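Local coordinates for protein GDNF family receptor alpha-3 (Homo sapiens, PDB 2GH0) that serves as the receptor for artemin, a growth factor for sensory and sympathetic neurons, whose binding leads to autophosphorylation and activation of RET, at residues Lys14-Cys19 / Arg27-Tyr32; Leu51-Lys56 / Pro60-Leu65; Pro96-Leu101 / Met180-Phe185; Val116-His121 / Pro189-Ala194. All coordinates share one frame; numbering follows the deposited sequence.

Contact 1: residues Lys14-Cys19 / Arg27-Tyr32; sequences KFAMLC and RLRKAY
Ala16, Met17 and Cys19 of helix 11-20 line up along one side chain of helix 23-35, that of Arg29. The two helices are neighbours in the first GDNF/GAS1 domain, an all-helical, disulfide-rich fold. Their short axes come within 10.6 Å at an angle of 112°, so the helices run more across than along each other. Following helix 11-20, Ala16 comes first. Its CB lies over one face of the Arg29 guanidinium, 4.0 Å from Arg29 NH2. Met17 starts away from the other helix, but its chain bends at chi2 (-56°) and again at chi3. This brings Met17 CE within 4.1 Å of Arg29 NH1, obliquely to the guanidinium. Cys19 closes the row and points toward Arg29. Its sulfur is tied to Cys25 in a disulfide, which links the two helices near the turn. Arg29 can pass all three residues because its chain is extended from CG to NE. The contact is made of van der Waals touches, with no hydrogen bond between the segments. The polar partner of the guanidinium lies outside both segments: Arg29 NH2 forms a salt bridge with an acidic side chain on the chain of another protein, consistent with a place in the ligand interface. Arg80 NH2 lies near the same group. Ala16 and Met17 thus pack against a guanidinium that also binds this partner, and Leu65 of helix 59-66 packs on Ala16 and Arg29. At the base of the arginine, Cys19 SG is 3.8 Å from Arg29 CB and 3.9 Å from Arg29 CD.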
# COMPACT_ATOMS: atom_id res chain seq x y z
N LYS C 14 35.98 12.68 -10.79
CA LYS C 14 35.19 13.88 -11.14
C LYS C 14 34.52 13.80 -12.51
O LYS C 14 33.32 14.18 -12.66
CB LYS C 14 36.05 15.15 -11.00
CG LYS C 14 36.39 15.49 -9.57
CD LYS C 14 37.28 16.76 -9.57
CE LYS C 14 37.72 17.22 -8.19
NZ LYS C 14 37.97 18.74 -8.17
N PHE C 15 35.24 13.35 -13.53
CA PHE C 15 34.60 13.19 -14.85
C PHE C 15 33.51 12.12 -14.95
O PHE C 15 32.55 12.28 -15.72
CB PHE C 15 35.62 13.02 -15.97
CG PHE C 15 36.28 14.32 -16.35
CD1 PHE C 15 37.54 14.65 -15.83
CD2 PHE C 15 35.63 15.20 -17.20
CE1 PHE C 15 38.17 15.86 -16.14
CE2 PHE C 15 36.23 16.43 -17.52
CZ PHE C 15 37.50 16.77 -16.99
N ALA C 16 33.67 11.04 -14.21
CA ALA C 16 32.59 10.03 -14.06
C ALA C 16 31.38 10.74 -13.51
O ALA C 16 30.27 10.56 -13.97
CB ALA C 16 33.02 8.87 -13.12
N MET C 17 31.58 11.54 -12.50
CA MET C 17 30.44 12.22 -11.87
C MET C 17 29.79 13.33 -12.75
O MET C 17 28.57 13.57 -12.64
CB MET C 17 30.86 12.73 -10.49
CG MET C 17 31.17 11.55 -9.52
SD MET C 17 29.82 10.36 -9.31
CE MET C 17 30.20 9.07 -10.47
N LEU C 18 30.58 14.01 -13.60
CA LEU C 18 29.98 14.92 -14.61
C LEU C 18 29.02 14.19 -15.51
O LEU C 18 27.99 14.70 -15.92
CB LEU C 18 31.04 15.53 -15.50
CG LEU C 18 31.64 16.88 -15.37
CD1 LEU C 18 32.47 17.11 -16.68
CD2 LEU C 18 30.57 17.99 -15.14
N CYS C 19 29.35 12.95 -15.86
CA CYS C 19 28.43 12.11 -16.64
C CYS C 19 27.15 11.81 -15.83
O CYS C 19 26.01 11.90 -16.35
CB CYS C 19 29.18 10.78 -17.02
SG CYS C 19 28.19 9.52 -17.98
N ARG C 27 22.27 7.62 -17.73
CA ARG C 27 21.47 6.41 -18.02
C ARG C 27 22.32 5.44 -18.85
O ARG C 27 22.25 4.22 -18.64
CB ARG C 27 20.17 6.75 -18.71
CG ARG C 27 19.12 7.39 -17.72
CD ARG C 27 17.77 6.76 -17.76
NE ARG C 27 16.79 7.63 -17.09
CZ ARG C 27 15.51 7.35 -16.95
NH1 ARG C 27 15.02 6.21 -17.43
NH2 ARG C 27 14.72 8.21 -16.32
N LEU C 28 23.09 5.99 -19.79
CA LEU C 28 23.92 5.14 -20.71
C LEU C 28 25.10 4.48 -19.97
O LEU C 28 25.49 3.33 -20.28
CB LEU C 28 24.44 5.96 -21.88
CG LEU C 28 23.30 6.47 -22.79
CD1 LEU C 28 23.96 7.54 -23.67
CD2 LEU C 28 22.78 5.38 -23.68
N ARG C 29 25.69 5.21 -19.04
CA ARG C 29 26.82 4.68 -18.23
C ARG C 29 26.27 3.61 -17.29
O ARG C 29 26.87 2.55 -17.15
CB ARG C 29 27.46 5.81 -17.40
CG ARG C 29 28.61 5.29 -16.51
CD ARG C 29 29.40 6.49 -15.87
NE ARG C 29 30.31 6.03 -14.82
CZ ARG C 29 29.98 5.89 -13.54
NH1 ARG C 29 28.77 6.20 -13.08
NH2 ARG C 29 30.90 5.48 -12.68
N LYS C 30 25.13 3.88 -16.67
CA LYS C 30 24.49 2.91 -15.78
C LYS C 30 24.16 1.61 -16.53
O LYS C 30 24.27 0.51 -15.97
CB LYS C 30 23.20 3.49 -15.15
CG LYS C 30 23.49 4.23 -13.81
CD LYS C 30 22.28 4.17 -12.83
CE LYS C 30 22.65 4.36 -11.32
NZ LYS C 30 21.36 5.14 -10.57
N ALA C 31 23.68 1.76 -17.76
CA ALA C 31 23.34 0.64 -18.61
C ALA C 31 24.53 -0.29 -18.89
O ALA C 31 24.39 -1.51 -18.75
CB ALA C 31 22.73 1.12 -19.94
N TYR C 32 25.70 0.24 -19.28
CA TYR C 32 26.82 -0.67 -19.52
C TYR C 32 27.44 -1.14 -18.22
O TYR C 32 27.97 -2.25 -18.15
CB TYR C 32 27.88 -0.10 -20.50
CG TYR C 32 28.98 0.82 -19.90
CD1 TYR C 32 28.99 2.19 -20.16
CD2 TYR C 32 30.01 0.28 -19.12
CE1 TYR C 32 30.01 3.00 -19.64
CE2 TYR C 32 31.02 1.05 -18.61
CZ TYR C 32 31.03 2.42 -18.87
OH TYR C 32 32.04 3.22 -18.34

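Contact 2: residues Leu51-Lys56 / Pro60-Leu65; sequences LTFFEK and PHAQGL
Phe53 of helix 43-56 packs on Ala62 and Leu65 of helix 59-66, and Phe54 packs on Ala62. The two helices follow each other through a very short turn and form a helical hairpin inside the first GDNF/GAS1 domain. Their short axes approach to 9.5 Å, with directions 128° apart. The tight part is centred on Ala62. Its small side chain lets the backbones come close, with Phe54 CA and Ala62 CA 6.3 Å apart. Ala62 CB points into the cleft between the two aromatic rings and touches both, 3.8 Å from Phe53 CE2 and 3.9 Å from Phe54 CD2. It meets each ring obliquely. The rings also brace each other: Phe53 CD2 sits 3.6 Å above the plane of Phe54, over the ring centre. A chi1 of 175° swings the Phe53 ring out toward the second helix. Tyr32 meets that ring edge-to-face from helix 23-35, so the ring is packed by two other helices. Leu143 and Ile146 also pack on Phe54.

The loose side is the outer one. Glu55 and Lys56 are exposed on the first helix, though Lys56 also packs on Leu28; Pro60 is exposed on the second. None of them touches the opposite segment. The imidazole of His61 also leads away. Burial is therefore concentrated on the inner surfaces, where every touch is apolar and no hydrogen bond crosses. Farther from the turn, Leu65 CD2 meets the Phe53 ring obliquely, 3.6 Å from Phe53 CZ and 3.7 Å from Phe53 CE2.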
# COMPACT_ATOMS: atom_id res chain seq x y z
N LEU C 51 29.00 -0.15 -26.92
CA LEU C 51 28.83 0.44 -28.24
C LEU C 51 27.77 1.53 -28.21
O LEU C 51 27.97 2.63 -28.77
CB LEU C 51 28.45 -0.63 -29.26
CG LEU C 51 29.63 -1.50 -29.78
CD1 LEU C 51 29.03 -2.68 -30.49
CD2 LEU C 51 30.55 -0.73 -30.70
N THR C 52 26.67 1.24 -27.55
CA THR C 52 25.56 2.23 -27.42
C THR C 52 26.03 3.44 -26.66
O THR C 52 25.70 4.58 -27.03
CB THR C 52 24.41 1.61 -26.68
OG1 THR C 52 23.95 0.51 -27.49
CG2 THR C 52 23.28 2.60 -26.48
N PHE C 53 26.82 3.22 -25.62
CA PHE C 53 27.25 4.35 -24.79
C PHE C 53 28.03 5.34 -25.65
O PHE C 53 27.79 6.51 -25.59
CB PHE C 53 28.16 3.91 -23.60
CG PHE C 53 28.70 5.10 -22.82
CD1 PHE C 53 27.90 5.73 -21.89
CD2 PHE C 53 29.98 5.62 -23.10
CE1 PHE C 53 28.34 6.86 -21.18
CE2 PHE C 53 30.47 6.76 -22.42
CZ PHE C 53 29.62 7.39 -21.45
N PHE C 54 29.04 4.89 -26.40
CA PHE C 54 29.83 5.84 -27.18
C PHE C 54 29.04 6.39 -28.39
O PHE C 54 29.32 7.49 -28.87
CB PHE C 54 31.18 5.19 -27.58
CG PHE C 54 32.05 4.99 -26.42
CD1 PHE C 54 32.15 3.76 -25.79
CD2 PHE C 54 32.69 6.10 -25.88
CE1 PHE C 54 32.93 3.63 -24.65
CE2 PHE C 54 33.46 6.00 -24.74
CZ PHE C 54 33.57 4.79 -24.10
N GLU C 55 28.11 5.62 -28.88
CA GLU C 55 27.25 6.08 -29.92
C GLU C 55 26.29 7.22 -29.50
O GLU C 55 26.06 8.16 -30.28
CB GLU C 55 26.43 4.91 -30.42
CG GLU C 55 25.59 5.24 -31.51
CD GLU C 55 25.02 3.99 -32.15
OE1 GLU C 55 25.22 2.86 -31.60
OE2 GLU C 55 24.37 4.16 -33.22
N LYS C 56 25.74 7.11 -28.28
CA LYS C 56 24.64 7.96 -27.84
C LYS C 56 25.06 9.11 -26.90
O LYS C 56 24.44 10.17 -26.92
CB LYS C 56 23.50 7.12 -27.23
CG LYS C 56 22.85 6.13 -28.23
CD LYS C 56 22.33 6.81 -29.46
CE LYS C 56 21.87 5.80 -30.57
NZ LYS C 56 20.91 6.51 -31.47
N PRO C 60 31.77 15.06 -25.80
CA PRO C 60 32.61 15.56 -24.71
C PRO C 60 32.44 14.80 -23.36
O PRO C 60 33.38 14.73 -22.60
CB PRO C 60 32.18 17.02 -24.61
CG PRO C 60 31.51 17.36 -25.96
CD PRO C 60 30.82 16.10 -26.34
N HIS C 61 31.22 14.33 -23.05
CA HIS C 61 31.00 13.50 -21.85
C HIS C 61 31.69 12.15 -21.95
O HIS C 61 32.36 11.69 -21.02
CB HIS C 61 29.49 13.31 -21.57
CG HIS C 61 28.81 14.57 -21.16
ND1 HIS C 61 27.60 14.97 -21.68
CD2 HIS C 61 29.18 15.53 -20.28
CE1 HIS C 61 27.26 16.14 -21.15
NE2 HIS C 61 28.21 16.51 -20.31
N ALA C 62 31.56 11.53 -23.09
CA ALA C 62 32.22 10.23 -23.28
C ALA C 62 33.77 10.31 -23.22
O ALA C 62 34.46 9.45 -22.61
CB ALA C 62 31.66 9.60 -24.64
N GLN C 63 34.35 11.37 -23.81
CA GLN C 63 35.83 11.57 -23.76
C GLN C 63 36.31 12.00 -22.40
O GLN C 63 37.40 11.64 -21.99
CB GLN C 63 36.19 12.63 -24.83
CG GLN C 63 35.93 11.91 -26.23
CD GLN C 63 36.15 12.77 -27.42
OE1 GLN C 63 36.71 13.85 -27.31
NE2 GLN C 63 35.72 12.29 -28.59
N GLY C 64 35.48 12.72 -21.66
CA GLY C 64 35.83 13.09 -20.28
C GLY C 64 35.89 11.83 -19.41
O GLY C 64 36.80 11.68 -18.55
N LEU C 65 34.92 10.96 -19.61
CA LEU C 65 34.80 9.75 -18.81
C LEU C 65 36.08 8.87 -18.98
O LEU C 65 36.69 8.32 -18.03
CB LEU C 65 33.56 8.97 -19.30
CG LEU C 65 33.33 7.66 -18.52
CD1 LEU C 65 33.02 7.95 -17.04
CD2 LEU C 65 32.28 6.72 -19.15

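Contact 3: residues Pro96-Leu101 / Met180-Phe185; sequences PNCLEL and MLEGFF
Leu181, which meets Cys98 and Leu99 across the contact, also serves a flat group of its own helix: its carbonyl O lies at the edge of the Phe185 ring, in the ring plane. Phe118 of helix 109-121 stacks on that ring. The Phe184 ring meets Phe118 with planes at about 90°. The amide of Asn97 is the other flat group. Asn97 is the N-cap of helix 98-106. Its OD1 accepts from Leu99 N at 3.0 Å, with the donor 38° out of the carbonyl plane, and its ND2 bonds to Ser171 OG.

Across the contact, Leu181 CD2 does most of the touching. It sits 3.6 Å from Cys98 O and 4.0 Å from Leu99 CD2, where the two leucines cross at a slant. Beside it, Cys98 SG rests on the aliphatic part of Glu182, 3.9 Å from Glu182 CG. The acid then bends away at chi2 (-84°), and its OE1 bonds to Ser186 OG.

The contact joins the start of helix 98-106 to helix 175-186 in the second GDNF/GAS1 domain. The Cys98-Cys166 disulfide ties the first of these to the chain just after strand 162-164, while Ala163 and Leu164 of that strand pack on Glu182 and Phe185, respectively.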
# COMPACT_ATOMS: atom_id res chain seq x y z
N PRO C 96 44.36 -13.16 -28.03
CA PRO C 96 44.69 -13.93 -29.23
C PRO C 96 45.74 -13.25 -30.08
O PRO C 96 46.19 -12.17 -29.75
CB PRO C 96 43.37 -13.95 -29.99
CG PRO C 96 42.77 -12.67 -29.67
CD PRO C 96 43.21 -12.28 -28.26
N ASN C 97 46.14 -13.90 -31.17
CA ASN C 97 47.04 -13.24 -32.11
C ASN C 97 46.34 -12.02 -32.72
O ASN C 97 45.11 -12.03 -32.97
CB ASN C 97 47.50 -14.24 -33.19
CG ASN C 97 48.43 -13.62 -34.17
OD1 ASN C 97 47.98 -13.03 -35.14
ND2 ASN C 97 49.75 -13.74 -33.93
N CYS C 98 47.06 -10.93 -32.90
CA CYS C 98 46.35 -9.71 -33.38
C CYS C 98 45.66 -9.87 -34.74
O CYS C 98 44.59 -9.26 -34.95
CB CYS C 98 47.29 -8.55 -33.49
SG CYS C 98 47.91 -7.99 -31.86
N LEU C 99 46.32 -10.62 -35.64
CA LEU C 99 45.83 -10.90 -37.01
C LEU C 99 44.59 -11.79 -37.03
O LEU C 99 43.69 -11.55 -37.84
CB LEU C 99 46.93 -11.52 -37.91
CG LEU C 99 48.15 -10.60 -38.10
CD1 LEU C 99 49.22 -11.38 -38.84
CD2 LEU C 99 47.75 -9.27 -38.79
N GLU C 100 44.55 -12.81 -36.17
CA GLU C 100 43.26 -13.51 -35.85
C GLU C 100 42.12 -12.66 -35.32
O GLU C 100 40.96 -12.80 -35.72
CB GLU C 100 43.55 -14.62 -34.86
CG GLU C 100 44.36 -15.67 -35.58
CD GLU C 100 43.76 -15.93 -36.96
OE1 GLU C 100 42.48 -16.18 -36.93
OE2 GLU C 100 44.53 -15.91 -38.02
N LEU C 101 42.42 -11.81 -34.36
CA LEU C 101 41.45 -10.84 -33.86
C LEU C 101 40.85 -9.92 -34.97
O LEU C 101 39.62 -9.72 -35.04
CB LEU C 101 42.13 -9.99 -32.78
CG LEU C 101 41.25 -9.17 -31.85
CD1 LEU C 101 40.14 -10.06 -31.14
CD2 LEU C 101 42.10 -8.33 -30.84
N MET C 180 52.68 -4.22 -37.19
CA MET C 180 52.08 -3.05 -37.85
C MET C 180 50.67 -2.76 -37.35
O MET C 180 50.36 -1.64 -37.01
CB MET C 180 52.08 -3.32 -39.35
CG MET C 180 51.17 -2.38 -40.12
SD MET C 180 51.80 -0.72 -40.19
CE MET C 180 53.06 -1.07 -41.32
N LEU C 181 49.83 -3.79 -37.28
CA LEU C 181 48.44 -3.63 -36.77
C LEU C 181 48.46 -3.25 -35.32
O LEU C 181 47.84 -2.27 -34.91
CB LEU C 181 47.67 -4.95 -36.99
CG LEU C 181 46.24 -5.06 -36.43
CD1 LEU C 181 45.35 -3.95 -36.97
CD2 LEU C 181 45.73 -6.43 -36.79
N GLU C 182 49.18 -4.01 -34.51
CA GLU C 182 49.29 -3.73 -33.06
C GLU C 182 49.80 -2.29 -32.81
O GLU C 182 49.27 -1.55 -31.93
CB GLU C 182 50.29 -4.74 -32.45
CG GLU C 182 50.04 -4.89 -30.96
CD GLU C 182 50.73 -3.79 -30.07
OE1 GLU C 182 51.75 -3.20 -30.51
OE2 GLU C 182 50.28 -3.63 -28.90
N GLY C 183 50.89 -1.96 -33.51
CA GLY C 183 51.54 -0.66 -33.38
C GLY C 183 50.65 0.53 -33.68
O GLY C 183 50.82 1.59 -33.15
N PHE C 184 49.71 0.37 -34.61
CA PHE C 184 48.75 1.42 -34.97
C PHE C 184 47.94 1.90 -33.76
O PHE C 184 47.50 3.04 -33.71
CB PHE C 184 47.83 0.93 -36.13
CG PHE C 184 47.23 2.04 -36.91
CD1 PHE C 184 47.96 2.71 -37.88
CD2 PHE C 184 45.94 2.48 -36.64
CE1 PHE C 184 47.39 3.77 -38.60
CE2 PHE C 184 45.35 3.59 -37.36
CZ PHE C 184 46.10 4.21 -38.33
N PHE C 185 47.85 1.06 -32.72
CA PHE C 185 47.21 1.42 -31.46
C PHE C 185 48.25 1.71 -30.41
O PHE C 185 48.14 2.69 -29.68
CB PHE C 185 46.37 0.23 -30.94
CG PHE C 185 45.14 -0.03 -31.74
CD1 PHE C 185 45.21 -0.78 -32.91
CD2 PHE C 185 43.91 0.50 -31.34
CE1 PHE C 185 44.11 -1.03 -33.70
CE2 PHE C 185 42.78 0.25 -32.09
CZ PHE C 185 42.87 -0.52 -33.26

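Contact 4: residues Val116-His121 / Pro189-Ala194; sequences VDFQTH and PCLTEA
Phe118 and His121, near the end of helix 109-121, meet Leu191 and Cys190 in the first turn of helix 189-205. Helix 109-121 lies in the second GDNF/GAS1 domain and packs here on helix 189-205, the last helix of the chain. The contact is small, burying 106 Å² in all, and the nearest CA atoms, those of His121 and Cys190, are 9.1 Å apart.

The apolar part is one touch. Leu191 CD2 comes to the edge of the Phe118 ring, near its plane, 4.2 Å from Phe118 CZ. The two side chains cross at about a right angle. Phe118 reaches this far because its CG is opposite the backbone N (chi1 171°). Tyr142 and Leu145 pack on the same phenylalanine.

The sulfur part is a loose van der Waals approach, with Cys190 SG 4.0 Å from His121 O. This sulfur is bonded to Cys131 in a disulfide, which fixes the start of helix 189-205 to the chain beyond helix 109-121. Pro124 packs on Cys190 as well.

No hydrogen bond crosses the contact. Those present hold the last turn of helix 109-121 in shape. Thr120 OG1 and Thr120 N both donate to Val116 O. The His121 imidazole folds back along its own helix, so it is the backbone O of His121 that comes near Cys190. Thr120 CG2 lies over the centre of that ring. Asp117 O takes two bonds, from opposite faces of its plane: one from His121 N at 2.9 Å, the other from His121 ND1 at 3.0 Å.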
# COMPACT_ATOMS: atom_id res chain seq x y z
N VAL C 116 37.91 0.59 -40.21
CA VAL C 116 38.18 1.52 -41.31
C VAL C 116 38.22 3.00 -40.86
O VAL C 116 39.14 3.74 -41.24
CB VAL C 116 37.21 1.35 -42.43
CG1 VAL C 116 37.30 2.52 -43.37
CG2 VAL C 116 37.50 0.04 -43.15
N ASP C 117 37.26 3.45 -40.06
CA ASP C 117 37.34 4.86 -39.73
C ASP C 117 38.51 5.18 -38.82
O ASP C 117 39.05 6.28 -38.92
CB ASP C 117 36.02 5.52 -39.31
CG ASP C 117 35.20 4.71 -38.38
OD1 ASP C 117 35.70 4.51 -37.24
OD2 ASP C 117 33.99 4.42 -38.73
N PHE C 118 38.92 4.26 -37.96
CA PHE C 118 40.07 4.52 -37.08
C PHE C 118 41.36 4.65 -37.94
O PHE C 118 42.24 5.53 -37.74
CB PHE C 118 40.16 3.37 -36.05
CG PHE C 118 41.43 3.40 -35.22
CD1 PHE C 118 41.67 4.44 -34.33
CD2 PHE C 118 42.35 2.42 -35.34
CE1 PHE C 118 42.82 4.49 -33.59
CE2 PHE C 118 43.55 2.48 -34.59
CZ PHE C 118 43.77 3.50 -33.73
N GLN C 119 41.48 3.77 -38.93
CA GLN C 119 42.61 3.86 -39.89
C GLN C 119 42.62 5.13 -40.74
O GLN C 119 43.68 5.59 -41.10
CB GLN C 119 42.55 2.66 -40.85
CG GLN C 119 42.87 1.42 -40.08
CD GLN C 119 42.82 0.13 -40.95
OE1 GLN C 119 42.21 0.08 -42.05
NE2 GLN C 119 43.47 -0.91 -40.42
N THR C 120 41.44 5.66 -41.07
CA THR C 120 41.23 6.87 -41.88
C THR C 120 41.57 8.12 -41.05
O THR C 120 42.29 9.00 -41.53
CB THR C 120 39.80 6.95 -42.37
OG1 THR C 120 39.57 5.85 -43.28
CG2 THR C 120 39.50 8.26 -43.14
N HIS C 121 41.12 8.17 -39.81
CA HIS C 121 41.28 9.42 -39.05
C HIS C 121 42.52 9.45 -38.17
O HIS C 121 43.07 10.54 -37.93
CB HIS C 121 40.03 9.71 -38.26
CG HIS C 121 38.83 10.00 -39.12
ND1 HIS C 121 37.89 9.03 -39.44
CD2 HIS C 121 38.48 11.11 -39.80
CE1 HIS C 121 36.97 9.56 -40.23
NE2 HIS C 121 37.29 10.82 -40.45
N PRO C 189 51.84 8.22 -33.10
CA PRO C 189 51.95 9.58 -32.58
C PRO C 189 50.72 10.44 -32.76
O PRO C 189 50.49 11.34 -31.96
CB PRO C 189 53.15 10.15 -33.39
CG PRO C 189 53.08 9.43 -34.70
CD PRO C 189 52.82 7.99 -34.18
N CYS C 190 49.92 10.16 -33.78
CA CYS C 190 48.68 10.95 -34.01
C CYS C 190 47.73 10.68 -32.84
O CYS C 190 47.17 11.61 -32.20
CB CYS C 190 48.03 10.56 -35.39
SG CYS C 190 46.17 10.81 -35.37
N LEU C 191 47.54 9.39 -32.54
CA LEU C 191 46.64 8.98 -31.49
C LEU C 191 47.16 9.44 -30.13
O LEU C 191 46.42 9.95 -29.28
CB LEU C 191 46.44 7.45 -31.53
CG LEU C 191 45.59 6.91 -30.34
CD1 LEU C 191 44.20 7.46 -30.54
CD2 LEU C 191 45.49 5.40 -30.46
N THR C 192 48.47 9.27 -29.91
CA THR C 192 49.06 9.72 -28.66
C THR C 192 48.92 11.21 -28.42
O THR C 192 48.59 11.62 -27.31
CB THR C 192 50.55 9.35 -28.66
OG1 THR C 192 50.60 7.92 -28.73
CG2 THR C 192 51.19 9.81 -27.36
N GLU C 193 49.15 12.02 -29.45
CA GLU C 193 49.04 13.43 -29.31
C GLU C 193 47.59 13.89 -29.12
O GLU C 193 47.33 14.80 -28.34
CB GLU C 193 49.69 14.15 -30.49
CG GLU C 193 51.24 14.13 -30.38
CD GLU C 193 51.75 14.40 -28.89
OE1 GLU C 193 51.45 15.49 -28.29
OE2 GLU C 193 52.35 13.48 -28.28
N ALA C 194 46.66 13.28 -29.83
CA ALA C 194 45.25 13.59 -29.71
C ALA C 194 44.76 13.30 -28.29
O ALA C 194 44.04 14.11 -27.66
CB ALA C 194 44.44 12.73 -30.74

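In the fold
Contacts 1 and 2 lie in the first GDNF/GAS1 domain, with centres 9 Å apart. They touch directly: Leu28 CB is 3.5 Å from Phe53 CD1, and Tyr32 OH is 3.6 Å from Leu65 CD2. Of the four, contact 1 alone meets another protein chain. Contact 2 lies nearer the centre of the chain, about 11 Å from it against 16 Å, measured from the contact centres. Contacts 3 and 4 are 15 Å apart between centres. They share the Phe184, Phe185 and Phe118 cluster, and their segments alternate along the chain. Contacts 1 and 3 are on opposite sides of the chain's centre, about 30 Å apart between centres. The Glu182 side chain in contact 3 lies about 8 Å from a glycan sugar.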